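Local atomic coordinates of plasmodesmata-located protein 8 (PDB entry 6GRF), a protein that probably modulates cell-to-cell trafficking through plasmodesmata, its extracellular part being a tandem of two cysteine-rich DUF26 domains. Residues V85-L90 with A98-E103; G64-R69 with K79-S84; T22-N27 with Y109-F114; A42-F47 with Q169-L174. One frame throughout, in Å; residues are numbered along the deposited sequence. Where two conformers were deposited one is given.

Contact 1. Residues V85-L90 with A98-E103; sequences VDQITL and ASLQLE
Ile88 meets Ala98 and Leu100 where helix 74-91 lies over strand 98-102, a helix-on-sheet layer of the first DUF26 (Gnk2-like) domain, in which two helices pack on a five-stranded antiparallel sheet. The methyl CD1 of Ile88 reaches furthest, ending 3.7 Å from Ala98 CB, while Ile88 CG1 lies 4.0 Å from Leu100 CB, and the Ile88 and Leu100 side chains slide past each other in opposite directions. This reach follows from the torsions of Ile88: CG1 is anti to the backbone N (chi1 -158°) and the chain continues extended through CD1, pointing a straight arm at the strand. Leu100 replies with its other end. Its CD2 slips under the helix backbone, 3.9 Å from Ile88 N, and also meets Gln87 CG at 3.8 Å. Gln87 and Leu100 cross at about a right angle, and it is the aliphatic part of Gln87, CB and CG, that touches, the chain bending at chi2 beyond it. With no hydrogen bond across the pair of segments, the contact is apolar. The axes of segment 85-90 and strand 98-102 come within 8.7 Å, their directions 130° apart, which fits a single layer of interleaved side chains. In the next shell, Leu107 of the adjacent strand packs on Ile88, Phe8 of the edge strand touches both Gln87 and Leu100, and Ala98 lies against Cys92. Strand 98-102 is held between those neighbours by backbone hydrogen bonds, among them Leu100 with Leu107 and Ser99 with Gly12. One helix turn before Ile88, Ser84 O packs against Leu100 CD2.

Contact 2. Residues G64-R69 with K79-S84; sequences GLYQCR and KCIQTS
Ile81 faces Tyr66 and Cys68 with CG1 anti to its own carbonyl carbon (chi1 -70°), a setting that sends the CG1-CD1 branch down from the helix to the strand. Tyr66 answers from the strand with chi1 71°, which stands CG between the backbone N and the carbonyl carbon and lifts the ring off the sheet, across the isoleucine branch at about a right angle. The methyl CD1 of Ile81 consequently lies 3.6 Å from Tyr66 CD1 and 3.7 Å from Tyr66 CB, meeting the base of the ring obliquely. The sulfur comes in at the same branch: Cys68 SG is 3.6 Å from Ile81 CG1, so one isoleucine arm fills the angle between an aromatic ring and a half-cystine. No hydrogen bond joins the two segments. Strand 62-68 and helix 74-91 are successive elements of the first Gnk2-like domain; the disulfide Cys68-Cys77 ties the end of the strand to the first turns of the helix, which probably restrains the sulfur that Ile81 touches, and a second, Cys80-Cys105, links the same helix to the start of strand 105-110. Val35 of the neighbouring helix 23-39 touches both Ile81 and Tyr66, closing the layer from that direction. The phenol end of Tyr66 is satisfied beyond these segments: its OH is hydrogen-bonded to Ala42 O and Ser38 OG, which should restrict the swing of the ring. On the helix, Lys79 O accepts twice, from Thr83 N at 3.0 Å and from Thr83 OG1 at 2.8 Å, the two donors approaching from opposite faces of the carbonyl plane.

Contact 3. Residues T22-N27 with Y109-F114; sequences TPFESN and YETNDF
Tyr109, whose ring packs on Phe24, has its OH gripped by two groups: Arg28 NE and the backbone Ser95 O, both hydrogen-bonded to it. The guanidinium comes from helix 23-39 and the carbonyl from the loop before strand 98-102, so the phenol joins a helix to the sheet of the first Gnk2-like domain. Two polar partners should hold the far end of the ring fairly firmly. Phe24, near the N-terminus of the same helix, comes to the Tyr109 ring obliquely. With CG anti to the backbone N (chi1 -180°) the phenylalanine extends straight off the helix toward the strand end. Tyr109 CE1 lies at the edge of the Phe24 ring, 4.3 Å from Phe24 CZ. Thr111, just past the strand, brings its CG2 obliquely to the ring, 3.4 Å from Phe24 CE2, in one of two modelled conformers; that short approach is therefore less certain. Aromatic neighbours complete the cluster: Tyr96 meets Phe24 edge-to-face, and Tyr18 packs with its plane at about 55°. Thr22 occupies the N-cap of the helix, its OG1 hydrogen-bonded to Thr19 O. The first turn beneath Phe24 is closed by Asn27 N to Pro23 O at 2.8 Å.

Contact 4. Residues A42-F47 with Q169-L174; sequences ASFNSF and QCVGDL
Phe44 lays one face of its ring on the backbone of Gly172, and the two flat groups lie almost parallel: the Gly172-Asp173 peptide plane is tilted by only about 8° from the ring. Gly172 CA sits 3.7 Å from the ring centroid and 7° off the ring normal, a CH-pi contact placed nearly over the centre. From there the peptide runs toward the rim, with Gly172 C 3.5 Å from Phe44 CZ. Gly172 O lies 3.5 Å from Phe44 CE2, while Asp173 N is 3.6 Å from Phe44 CE1, so carbonyl and amide straddle the outer end of the ring. Lacking a side chain, Gly172 lets its backbone come this close. On Phe44, CG stands opposite the backbone N (chi1 160°), which carries the ring out over the turn. This is an interface between the tandem DUF26 domains: Phe44 belongs to edge strand 44-49 of the first sheet, and Gly172 to the type I turn from Val171 to Leu174 that follows strand 164-170 of the second. The turn is closed by Leu174 N to Val171 O at 3.2 Å. Side chains add less. Asp173 CB is 3.9 Å from Phe44 CZ, and Val171 CG1 approaches Phe44 CE1 obliquely at 4.3 Å. The carboxylate of Asp173 is engaged elsewhere, its OD2 accepting from Gln206 NE2 and Gly116 N, which probably steadies the turn beneath the ring.

Contacts 1 and 2 share helix 74-91 and are buried, apart from the partly exposed Gln87 in contact 1, their centres about 8 Å apart; both are apolar helix-on-sheet packing, though contact 2 itself contains two half-cystines. Contact 3 joins the other helix to the same sheet near the domain's far end, its centre about 20 Å from the centre of the chain, and there aromatic packing is combined with a bonded phenol. Contact 4, partly buried, differs in kind: it links two domains, and a ring meets mainly backbone. Strands 98-102, 105-110, 62-68 and 44-49 lie consecutively across one sheet, so the four contacts sample it from near one edge to the other.

Contact 1. Residues V85-L90 with A98-E103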
loop_
_atom_site.group_PDB
_atom_site.type_symbol
_atom_site.label_atom_id
_atom_site.label_comp_id
_atom_site.label_asym_id
_atom_site.label_seq_id
_atom_site.Cartn_x
_atom_site.Cartn_y
_atom_site.Cartn_z
ATOM N N VAL A 85 -0.406 -0.321 -13.814
ATOM C CA VAL A 85 0.746 -0.703 -14.640
ATOM C C VAL A 85 1.078 0.440 -15.621
ATOM O O VAL A 85 2.253 0.776 -15.817
ATOM C CB VAL A 85 0.486 -2.056 -15.330
ATOM C CG1 VAL A 85 1.415 -2.306 -16.505
ATOM C CG2 VAL A 85 0.583 -3.191 -14.326
ATOM N N ASP A 86 0.049 1.073 -16.194
ATOM C CA ASP A 86 0.241 2.197 -17.082
ATOM C C ASP A 86 0.811 3.382 -16.297
ATOM O O ASP A 86 1.772 3.994 -16.709
ATOM C CB ASP A 86 -1.061 2.559 -17.792
ATOM C CG ASP A 86 -1.512 1.483 -18.765
ATOM O OD1 ASP A 86 -0.664 1.047 -19.583
ATOM O OD2 ASP A 86 -2.701 1.082 -18.696
ATOM N N GLN A 87 0.219 3.694 -15.147
ATOM C CA GLN A 87 0.629 4.881 -14.394
ATOM C C GLN A 87 2.078 4.745 -13.899
ATOM O O GLN A 87 2.822 5.715 -13.941
ATOM C CB GLN A 87 -0.335 5.136 -13.230
ATOM C CG GLN A 87 0.086 6.275 -12.305
ATOM C CD GLN A 87 -0.145 7.665 -12.848
ATOM O OE1 GLN A 87 -0.718 7.867 -13.919
ATOM N NE2 GLN A 87 0.294 8.657 -12.091
ATOM N N ILE A 88 2.457 3.565 -13.394
ATOM C CA ILE A 88 3.752 3.418 -12.726
ATOM C C ILE A 88 4.870 3.626 -13.758
ATOM O O ILE A 88 5.915 4.206 -13.440
ATOM C CB ILE A 88 3.888 2.083 -11.966
ATOM C CG1 ILE A 88 4.956 2.180 -10.873
ATOM C CG2 ILE A 88 4.175 0.914 -12.901
ATOM C CD1 ILE A 88 5.056 0.960 -9.984
ATOM N N THR A 89 4.621 3.179 -14.996
ATOM C CA THR A 89 5.529 3.404 -16.139
ATOM C C THR A 89 5.619 4.905 -16.436
ATOM O O THR A 89 6.695 5.407 -16.715
ATOM C CB THR A 89 5.069 2.599 -17.364
ATOM O OG1 THR A 89 5.147 1.212 -17.034
ATOM C CG2 THR A 89 5.883 2.879 -18.608
ATOM N N LEU A 90 4.473 5.597 -16.360
ATOM C CA LEU A 90 4.344 7.024 -16.672
ATOM C C LEU A 90 5.144 7.882 -15.680
ATOM O O LEU A 90 5.908 8.745 -16.103
ATOM C CB LEU A 90 2.857 7.412 -16.660
ATOM C CG LEU A 90 2.496 8.718 -17.371
ATOM C CD1 LEU A 90 1.074 8.669 -17.929
ATOM C CD2 LEU A 90 2.660 9.921 -16.449
ATOM N N ALA A 98 10.149 0.950 -8.029
ATOM C CA ALA A 98 9.004 1.842 -8.075
ATOM C C ALA A 98 7.868 1.262 -7.236
ATOM O O ALA A 98 7.716 0.038 -7.117
ATOM C CB ALA A 98 8.551 2.057 -9.498
ATOM N N SER A 99 7.074 2.159 -6.659
ATOM C CA SER A 99 5.837 1.772 -6.012
ATOM C C SER A 99 4.763 2.824 -6.316
ATOM O O SER A 99 5.069 3.990 -6.585
ATOM C CB SER A 99 6.041 1.566 -4.542
ATOM O OG SER A 99 6.413 2.783 -3.927
ATOM N N LEU A 100 3.510 2.370 -6.301
ATOM C CA LEU A 100 2.374 3.185 -6.651
ATOM C C LEU A 100 1.155 2.718 -5.863
ATOM O O LEU A 100 0.778 1.553 -5.936
ATOM C CB LEU A 100 2.097 3.058 -8.147
ATOM C CG LEU A 100 0.807 3.735 -8.595
ATOM C CD1 LEU A 100 0.934 5.247 -8.487
ATOM C CD2 LEU A 100 0.445 3.320 -10.010
ATOM N N GLN A 101 0.520 3.667 -5.172
ATOM C CA GLN A 101 -0.674 3.421 -4.411
ATOM C C GLN A 101 -1.801 4.266 -5.012
ATOM O O GLN A 101 -1.740 5.503 -5.012
ATOM C CB GLN A 101 -0.398 3.732 -2.940
ATOM C CG GLN A 101 -1.601 3.532 -2.028
ATOM C CD GLN A 101 -1.870 2.090 -1.685
ATOM O OE1 GLN A 101 -2.931 1.559 -2.000
ATOM N NE2 GLN A 101 -0.933 1.453 -1.004
ATOM N N LEU A 102 -2.778 3.571 -5.602
ATOM C CA LEU A 102 -4.061 4.136 -5.980
ATOM C C LEU A 102 -5.054 3.790 -4.870
ATOM O O LEU A 102 -4.758 2.940 -4.026
ATOM C CB LEU A 102 -4.503 3.549 -7.324
ATOM C CG LEU A 102 -3.515 3.688 -8.489
ATOM C CD1 LEU A 102 -4.154 3.241 -9.791
ATOM C CD2 LEU A 102 -3.008 5.115 -8.634
ATOM N N GLU A 103 -6.228 4.424 -4.879
ATOM C CA GLU A 103 -7.231 4.138 -3.859
ATOM C C GLU A 103 -7.502 2.625 -3.785
ATOM O O GLU A 103 -7.619 2.066 -2.704
ATOM C CB GLU A 103 -8.517 4.922 -4.131
ATOM C CG GLU A 103 -9.625 4.655 -3.123
ATOM C CD GLU A 103 -9.211 4.775 -1.662
ATOM O OE1 GLU A 103 -8.531 5.777 -1.308
ATOM O OE2 GLU A 103 -9.551 3.854 -0.878
#

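Contact 2. Residues G64-R69 with K79-S84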
loop_
_atom_site.group_PDB
_atom_site.type_symbol
_atom_site.label_atom_id
_atom_site.label_comp_id
_atom_site.label_asym_id
_atom_site.label_seq_id
_atom_site.Cartn_x
_atom_site.Cartn_y
_atom_site.Cartn_z
ATOM N N GLY A 64 8.586 -8.245 -7.206
ATOM C CA GLY A 64 7.470 -7.347 -7.065
ATOM C C GLY A 64 6.223 -8.043 -6.573
ATOM O O GLY A 64 6.194 -9.263 -6.461
ATOM N N LEU A 65 5.203 -7.223 -6.275
ATOM C CA LEU A 65 3.893 -7.683 -5.868
ATOM C C LEU A 65 2.850 -6.608 -6.193
ATOM O O LEU A 65 3.181 -5.464 -6.536
ATOM C CB LEU A 65 3.908 -8.030 -4.372
ATOM C CG LEU A 65 4.385 -6.942 -3.402
ATOM C CD1 LEU A 65 3.404 -5.788 -3.282
ATOM C CD2 LEU A 65 4.641 -7.536 -2.039
ATOM N N TYR A 66 1.583 -7.015 -6.106
ATOM C CA TYR A 66 0.458 -6.116 -6.124
ATOM C C TYR A 66 -0.506 -6.550 -5.020
ATOM O O TYR A 66 -0.530 -7.703 -4.612
ATOM C CB TYR A 66 -0.229 -6.103 -7.492
ATOM C CG TYR A 66 -0.980 -7.371 -7.810
ATOM C CD1 TYR A 66 -2.335 -7.491 -7.548
ATOM C CD2 TYR A 66 -0.330 -8.465 -8.359
ATOM C CE1 TYR A 66 -3.023 -8.664 -7.814
ATOM C CE2 TYR A 66 -1.007 -9.644 -8.638
ATOM C CZ TYR A 66 -2.359 -9.747 -8.361
ATOM O OH TYR A 66 -3.023 -10.907 -8.624
ATOM N N GLN A 67 -1.295 -5.589 -4.535
ATOM C CA GLN A 67 -2.343 -5.839 -3.545
ATOM C C GLN A 67 -3.524 -4.940 -3.912
ATOM O O GLN A 67 -3.369 -3.729 -3.899
ATOM C CB GLN A 67 -1.789 -5.564 -2.143
ATOM C CG GLN A 67 -2.810 -5.731 -1.031
ATOM C CD GLN A 67 -3.229 -7.176 -0.892
ATOM O OE1 GLN A 67 -4.341 -7.565 -1.252
ATOM N NE2 GLN A 67 -2.349 -7.983 -0.350
ATOM N N CYS A 68 -4.658 -5.541 -4.284
ATOM C CA CYS A 68 -5.908 -4.804 -4.431
ATOM C C CYS A 68 -6.587 -4.687 -3.064
ATOM O O CYS A 68 -6.328 -5.477 -2.164
ATOM C CB CYS A 68 -6.865 -5.480 -5.402
ATOM S SG CYS A 68 -6.249 -5.488 -7.105
ATOM N N ARG A 69 -7.466 -3.693 -2.929
ATOM C CA ARG A 69 -8.354 -3.638 -1.785
ATOM C C ARG A 69 -9.133 -4.957 -1.737
ATOM O O ARG A 69 -9.790 -5.319 -2.697
ATOM C CB ARG A 69 -9.273 -2.418 -1.870
ATOM C CG ARG A 69 -8.748 -1.207 -1.114
ATOM C CD ARG A 69 -9.652 0.009 -1.252
ATOM N NE ARG A 69 -10.948 -0.152 -0.616
ATOM C CZ ARG A 69 -11.232 0.230 0.629
ATOM N NH1 ARG A 69 -10.257 0.617 1.436
ATOM N NH2 ARG A 69 -12.484 0.238 1.064
ATOM N N LYS A 79 -9.133 -3.836 -13.355
ATOM C CA LYS A 79 -9.208 -2.491 -13.913
ATOM C C LYS A 79 -8.145 -1.610 -13.243
ATOM O O LYS A 79 -7.387 -0.926 -13.913
ATOM C CB LYS A 79 -10.608 -1.899 -13.709
ATOM C CG LYS A 79 -11.224 -1.247 -14.939
ATOM C CD LYS A 79 -12.166 -2.161 -15.695
ATOM C CE LYS A 79 -12.739 -1.510 -16.932
ATOM N NZ LYS A 79 -13.983 -2.185 -17.363
ATOM N N CYS A 80 -8.128 -1.638 -11.903
ATOM C CA CYS A 80 -7.231 -0.832 -11.075
ATOM C C CYS A 80 -5.768 -1.182 -11.385
ATOM O O CYS A 80 -4.918 -0.307 -11.440
ATOM C CB CYS A 80 -7.501 -1.063 -9.589
ATOM S SG CYS A 80 -6.649 0.099 -8.485
ATOM N N ILE A 81 -5.489 -2.479 -11.528
ATOM C CA ILE A 81 -4.139 -2.964 -11.751
ATOM C C ILE A 81 -3.683 -2.573 -13.168
ATOM O O ILE A 81 -2.575 -2.100 -13.331
ATOM C CB ILE A 81 -4.047 -4.478 -11.469
ATOM C CG1 ILE A 81 -4.179 -4.766 -9.971
ATOM C CG2 ILE A 81 -2.761 -5.087 -12.024
ATOM C CD1 ILE A 81 -2.998 -4.309 -9.140
ATOM N N GLN A 82 -4.551 -2.698 -14.173
ATOM C CA GLN A 82 -4.203 -2.266 -15.527
ATOM C C GLN A 82 -3.849 -0.772 -15.493
ATOM O O GLN A 82 -2.850 -0.362 -16.079
ATOM C CB GLN A 82 -5.326 -2.580 -16.521
ATOM C CG GLN A 82 -5.019 -2.194 -17.967
ATOM C CD GLN A 82 -3.749 -2.825 -18.493
ATOM O OE1 GLN A 82 -2.686 -2.206 -18.494
ATOM N NE2 GLN A 82 -3.844 -4.068 -18.937
ATOM N N THR A 83 -4.656 0.026 -14.790
ATOM C CA THR A 83 -4.435 1.473 -14.687
ATOM C C THR A 83 -3.085 1.742 -14.004
ATOM O O THR A 83 -2.340 2.667 -14.363
ATOM C CB THR A 83 -5.593 2.150 -13.939
ATOM O OG1 THR A 83 -6.811 1.780 -14.583
ATOM C CG2 THR A 83 -5.469 3.657 -13.904
ATOM N N SER A 84 -2.805 0.912 -13.006
ATOM C CA SER A 84 -1.645 0.991 -12.163
ATOM C C SER A 84 -0.358 0.703 -12.966
ATOM O O SER A 84 0.649 1.406 -12.846
ATOM C CB SER A 84 -1.854 0.038 -11.010
ATOM O OG SER A 84 -0.650 -0.292 -10.379
#

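Contact 3. Residues T22-N27 with Y109-F114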
loop_
_atom_site.group_PDB
_atom_site.type_symbol
_atom_site.label_atom_id
_atom_site.label_comp_id
_atom_site.label_asym_id
_atom_site.label_seq_id
_atom_site.Cartn_x
_atom_site.Cartn_y
_atom_site.Cartn_z
ATOM N N THR A 22 18.007 -3.800 -22.106
ATOM C CA THR A 22 18.747 -4.586 -21.147
ATOM C C THR A 22 17.850 -5.714 -20.653
ATOM O O THR A 22 16.629 -5.630 -20.747
ATOM C CB THR A 22 19.269 -3.708 -20.003
ATOM O OG1 THR A 22 18.166 -3.019 -19.406
ATOM C CG2 THR A 22 20.319 -2.723 -20.474
ATOM N N PRO A 23 18.429 -6.832 -20.172
ATOM C CA PRO A 23 17.647 -7.880 -19.517
ATOM C C PRO A 23 16.698 -7.378 -18.415
ATOM O O PRO A 23 15.603 -7.894 -18.292
ATOM C CB PRO A 23 18.732 -8.794 -18.934
ATOM C CG PRO A 23 19.884 -8.652 -19.910
ATOM C CD PRO A 23 19.847 -7.199 -20.328
ATOM N N PHE A 24 17.114 -6.368 -17.644
ATOM C CA PHE A 24 16.249 -5.833 -16.616
ATOM C C PHE A 24 14.978 -5.229 -17.235
ATOM O O PHE A 24 13.886 -5.448 -16.704
ATOM C CB PHE A 24 16.951 -4.816 -15.719
ATOM C CG PHE A 24 16.014 -4.292 -14.661
ATOM C CD1 PHE A 24 15.246 -3.159 -14.891
ATOM C CD2 PHE A 24 15.824 -4.986 -13.478
ATOM C CE1 PHE A 24 14.353 -2.701 -13.931
ATOM C CE2 PHE A 24 14.935 -4.525 -12.517
ATOM C CZ PHE A 24 14.197 -3.385 -12.746
ATOM N N GLU A 25 15.106 -4.467 -18.330
ATOM C CA GLU A 25 13.926 -3.890 -18.980
ATOM C C GLU A 25 12.957 -5.022 -19.354
ATOM O O GLU A 25 11.756 -4.914 -19.111
ATOM C CB GLU A 25 14.285 -3.051 -20.212
ATOM C CG GLU A 25 13.083 -2.328 -20.815
ATOM C CD GLU A 25 13.356 -1.369 -21.968
ATOM O OE1 GLU A 25 14.224 -1.680 -22.803
ATOM O OE2 GLU A 25 12.682 -0.315 -22.040
ATOM N N SER A 26 13.490 -6.097 -19.946
ATOM C CA SER A 26 12.707 -7.280 -20.343
ATOM C C SER A 26 12.020 -7.908 -19.128
ATOM O O SER A 26 10.858 -8.307 -19.196
ATOM C CB SER A 26 13.574 -8.309 -21.026
ATOM O OG SER A 26 14.063 -7.810 -22.256
ATOM N N ASN A 27 12.774 -8.025 -18.033
ATOM C CA ASN A 27 12.310 -8.690 -16.818
ATOM C C ASN A 27 11.170 -7.870 -16.186
ATOM O O ASN A 27 10.181 -8.428 -15.698
ATOM C CB ASN A 27 13.477 -8.958 -15.861
ATOM C CG ASN A 27 14.379 -10.085 -16.335
ATOM O OD1 ASN A 27 13.992 -10.864 -17.199
ATOM N ND2 ASN A 27 15.561 -10.194 -15.751
ATOM N N TYR A 109 7.710 -2.955 -7.398
ATOM C CA TYR A 109 8.783 -3.809 -7.855
ATOM C C TYR A 109 10.130 -3.178 -7.497
ATOM O O TYR A 109 10.247 -1.969 -7.375
ATOM C CB TYR A 109 8.641 -4.069 -9.354
ATOM C CG TYR A 109 8.979 -2.880 -10.216
ATOM C CD1 TYR A 109 10.302 -2.590 -10.522
ATOM C CD2 TYR A 109 7.992 -2.062 -10.743
ATOM C CE1 TYR A 109 10.640 -1.504 -11.305
ATOM C CE2 TYR A 109 8.314 -0.969 -11.537
ATOM C CZ TYR A 109 9.644 -0.688 -11.807
ATOM O OH TYR A 109 10.018 0.371 -12.580
ATOM N N GLU A 110 11.141 -4.036 -7.327
ATOM C CA GLU A 110 12.514 -3.614 -7.080
ATOM C C GLU A 110 13.479 -4.676 -7.623
ATOM O O GLU A 110 13.063 -5.776 -7.998
ATOM C CB GLU A 110 12.803 -3.447 -5.586
ATOM C CG GLU A 110 11.600 -3.116 -4.730
ATOM C CD GLU A 110 11.798 -1.915 -3.827
ATOM O OE1 GLU A 110 10.936 -0.997 -3.862
ATOM O OE2 GLU A 110 12.810 -1.910 -3.092
ATOM N N THR A 111 14.773 -4.344 -7.572
ATOM C CA THR A 111 15.878 -5.218 -7.949
ATOM C C THR A 111 16.357 -6.040 -6.746
ATOM O O THR A 111 17.158 -6.939 -6.897
ATOM C CB THR A 111 17.073 -4.414 -8.477
ATOM O OG1 THR A 111 17.492 -3.519 -7.445
ATOM C CG2 THR A 111 16.759 -3.639 -9.736
ATOM N N ASN A 112 15.902 -5.688 -5.541
ATOM C CA ASN A 112 16.267 -6.420 -4.314
ATOM C C ASN A 112 15.053 -7.237 -3.855
ATOM O O ASN A 112 13.909 -6.838 -4.060
ATOM C CB ASN A 112 16.736 -5.507 -3.174
ATOM C CG ASN A 112 17.319 -4.186 -3.639
ATOM O OD1 ASN A 112 18.430 -4.138 -4.172
ATOM N ND2 ASN A 112 16.565 -3.109 -3.446
ATOM N N ASP A 113 15.321 -8.376 -3.218
ATOM C CA ASP A 113 14.297 -9.291 -2.825
ATOM C C ASP A 113 13.745 -8.840 -1.472
ATOM O O ASP A 113 14.266 -9.215 -0.438
ATOM C CB ASP A 113 14.827 -10.719 -2.756
ATOM C CG ASP A 113 13.784 -11.733 -2.321
ATOM O OD1 ASP A 113 12.615 -11.346 -2.172
ATOM O OD2 ASP A 113 14.157 -12.900 -2.131
ATOM N N PHE A 114 12.673 -8.051 -1.515
ATOM C CA PHE A 114 12.013 -7.507 -0.325
ATOM C C PHE A 114 10.813 -8.374 0.091
ATOM O O PHE A 114 10.178 -8.093 1.120
ATOM C CB PHE A 114 11.525 -6.089 -0.620
ATOM C CG PHE A 114 10.353 -6.047 -1.567
ATOM C CD1 PHE A 114 10.550 -5.999 -2.938
ATOM C CD2 PHE A 114 9.050 -6.069 -1.092
ATOM C CE1 PHE A 114 9.472 -5.958 -3.809
ATOM C CE2 PHE A 114 7.973 -6.046 -1.963
ATOM C CZ PHE A 114 8.186 -5.986 -3.323
#

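Contact 4. Residues A42-F47 with Q169-L174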
loop_
_atom_site.group_PDB
_atom_site.type_symbol
_atom_site.label_atom_id
_atom_site.label_comp_id
_atom_site.label_asym_id
_atom_site.label_seq_id
_atom_site.Cartn_x
_atom_site.Cartn_y
_atom_site.Cartn_z
ATOM N N ALA A 42 -6.878 -13.116 -8.557
ATOM C CA ALA A 42 -6.298 -12.993 -7.229
ATOM C C ALA A 42 -6.091 -11.511 -6.910
ATOM O O ALA A 42 -5.670 -10.726 -7.766
ATOM C CB ALA A 42 -5.012 -13.779 -7.127
ATOM N N SER A 43 -6.421 -11.154 -5.668
ATOM C CA SER A 43 -6.314 -9.801 -5.152
ATOM C C SER A 43 -4.872 -9.442 -4.771
ATOM O O SER A 43 -4.541 -8.273 -4.658
ATOM C CB SER A 43 -7.235 -9.646 -3.983
ATOM O OG SER A 43 -8.567 -9.682 -4.451
ATOM N N PHE A 44 -4.044 -10.462 -4.539
ATOM C CA PHE A 44 -2.642 -10.303 -4.192
ATOM C C PHE A 44 -1.820 -11.393 -4.885
ATOM O O PHE A 44 -2.248 -12.528 -4.989
ATOM C CB PHE A 44 -2.426 -10.407 -2.676
ATOM C CG PHE A 44 -0.998 -10.739 -2.322
ATOM C CD1 PHE A 44 -0.025 -9.755 -2.315
ATOM C CD2 PHE A 44 -0.605 -12.048 -2.098
ATOM C CE1 PHE A 44 1.304 -10.068 -2.061
ATOM C CE2 PHE A 44 0.722 -12.352 -1.831
ATOM C CZ PHE A 44 1.676 -11.363 -1.821
ATOM N N ASN A 45 -0.625 -11.034 -5.354
ATOM C CA ASN A 45 0.339 -12.038 -5.764
ATOM C C ASN A 45 1.749 -11.441 -5.733
ATOM O O ASN A 45 1.950 -10.230 -5.774
ATOM C CB ASN A 45 -0.006 -12.660 -7.118
ATOM C CG ASN A 45 0.278 -14.146 -7.157
ATOM O OD1 ASN A 45 0.997 -14.661 -6.314
ATOM N ND2 ASN A 45 -0.275 -14.855 -8.128
ATOM N N SER A 46 2.707 -12.360 -5.669
ATOM C CA SER A 46 4.121 -12.142 -5.497
ATOM C C SER A 46 4.849 -12.703 -6.731
ATOM O O SER A 46 4.418 -13.708 -7.240
ATOM C CB SER A 46 4.548 -12.883 -4.273
ATOM O OG SER A 46 5.674 -12.264 -3.711
ATOM N N PHE A 47 5.941 -12.068 -7.179
ATOM C CA PHE A 47 6.663 -12.522 -8.359
ATOM C C PHE A 47 8.173 -12.319 -8.207
ATOM O O PHE A 47 8.624 -11.378 -7.599
ATOM C CB PHE A 47 6.199 -11.780 -9.609
ATOM C CG PHE A 47 4.719 -11.849 -9.851
ATOM C CD1 PHE A 47 4.180 -12.821 -10.673
ATOM C CD2 PHE A 47 3.868 -10.937 -9.248
ATOM C CE1 PHE A 47 2.810 -12.875 -10.890
ATOM C CE2 PHE A 47 2.502 -10.991 -9.471
ATOM C CZ PHE A 47 1.977 -11.954 -10.296
ATOM N N GLN A 169 -5.189 -2.284 6.092
ATOM C CA GLN A 169 -4.883 -3.332 5.120
ATOM C C GLN A 169 -3.405 -3.687 5.306
ATOM O O GLN A 169 -2.571 -2.787 5.392
ATOM C CB GLN A 169 -5.220 -2.820 3.715
ATOM C CG GLN A 169 -4.690 -3.655 2.549
ATOM C CD GLN A 169 -5.733 -4.559 1.938
ATOM O OE1 GLN A 169 -5.660 -5.784 2.063
ATOM N NE2 GLN A 169 -6.725 -3.973 1.290
ATOM N N CYS A 170 -3.126 -4.988 5.451
ATOM C CA CYS A 170 -1.768 -5.545 5.340
ATOM C C CYS A 170 -1.549 -6.113 3.938
ATOM O O CYS A 170 -2.419 -6.822 3.410
ATOM C CB CYS A 170 -1.540 -6.664 6.342
ATOM S SG CYS A 170 -1.223 -6.032 8.005
ATOM N N VAL A 171 -0.368 -5.852 3.373
ATOM C CA VAL A 171 0.000 -6.433 2.086
ATOM C C VAL A 171 0.212 -7.938 2.293
ATOM O O VAL A 171 0.793 -8.353 3.271
ATOM C CB VAL A 171 1.228 -5.733 1.479
ATOM C CG1 VAL A 171 1.666 -6.401 0.187
ATOM C CG2 VAL A 171 0.951 -4.259 1.237
ATOM N N GLY A 172 -0.250 -8.733 1.328
ATOM C CA GLY A 172 -0.430 -10.188 1.447
ATOM C C GLY A 172 0.867 -10.990 1.531
ATOM O O GLY A 172 0.784 -12.189 1.652
ATOM N N ASP A 173 2.041 -10.337 1.487
ATOM C CA ASP A 173 3.341 -11.009 1.630
ATOM C C ASP A 173 3.756 -11.142 3.106
ATOM O O ASP A 173 4.724 -11.821 3.399
ATOM C CB ASP A 173 4.438 -10.327 0.798
ATOM C CG ASP A 173 4.896 -8.950 1.271
ATOM O OD1 ASP A 173 4.040 -8.168 1.706
ATOM O OD2 ASP A 173 6.108 -8.656 1.151
ATOM N N LEU A 174 2.999 -10.546 4.039
ATOM C CA LEU A 174 3.356 -10.541 5.463
ATOM C C LEU A 174 2.734 -11.734 6.189
ATOM O O LEU A 174 1.607 -12.101 5.942
ATOM C CB LEU A 174 2.836 -9.248 6.103
ATOM C CG LEU A 174 3.575 -7.956 5.771
ATOM C CD1 LEU A 174 3.104 -6.852 6.706
ATOM C CD2 LEU A 174 5.083 -8.126 5.876
#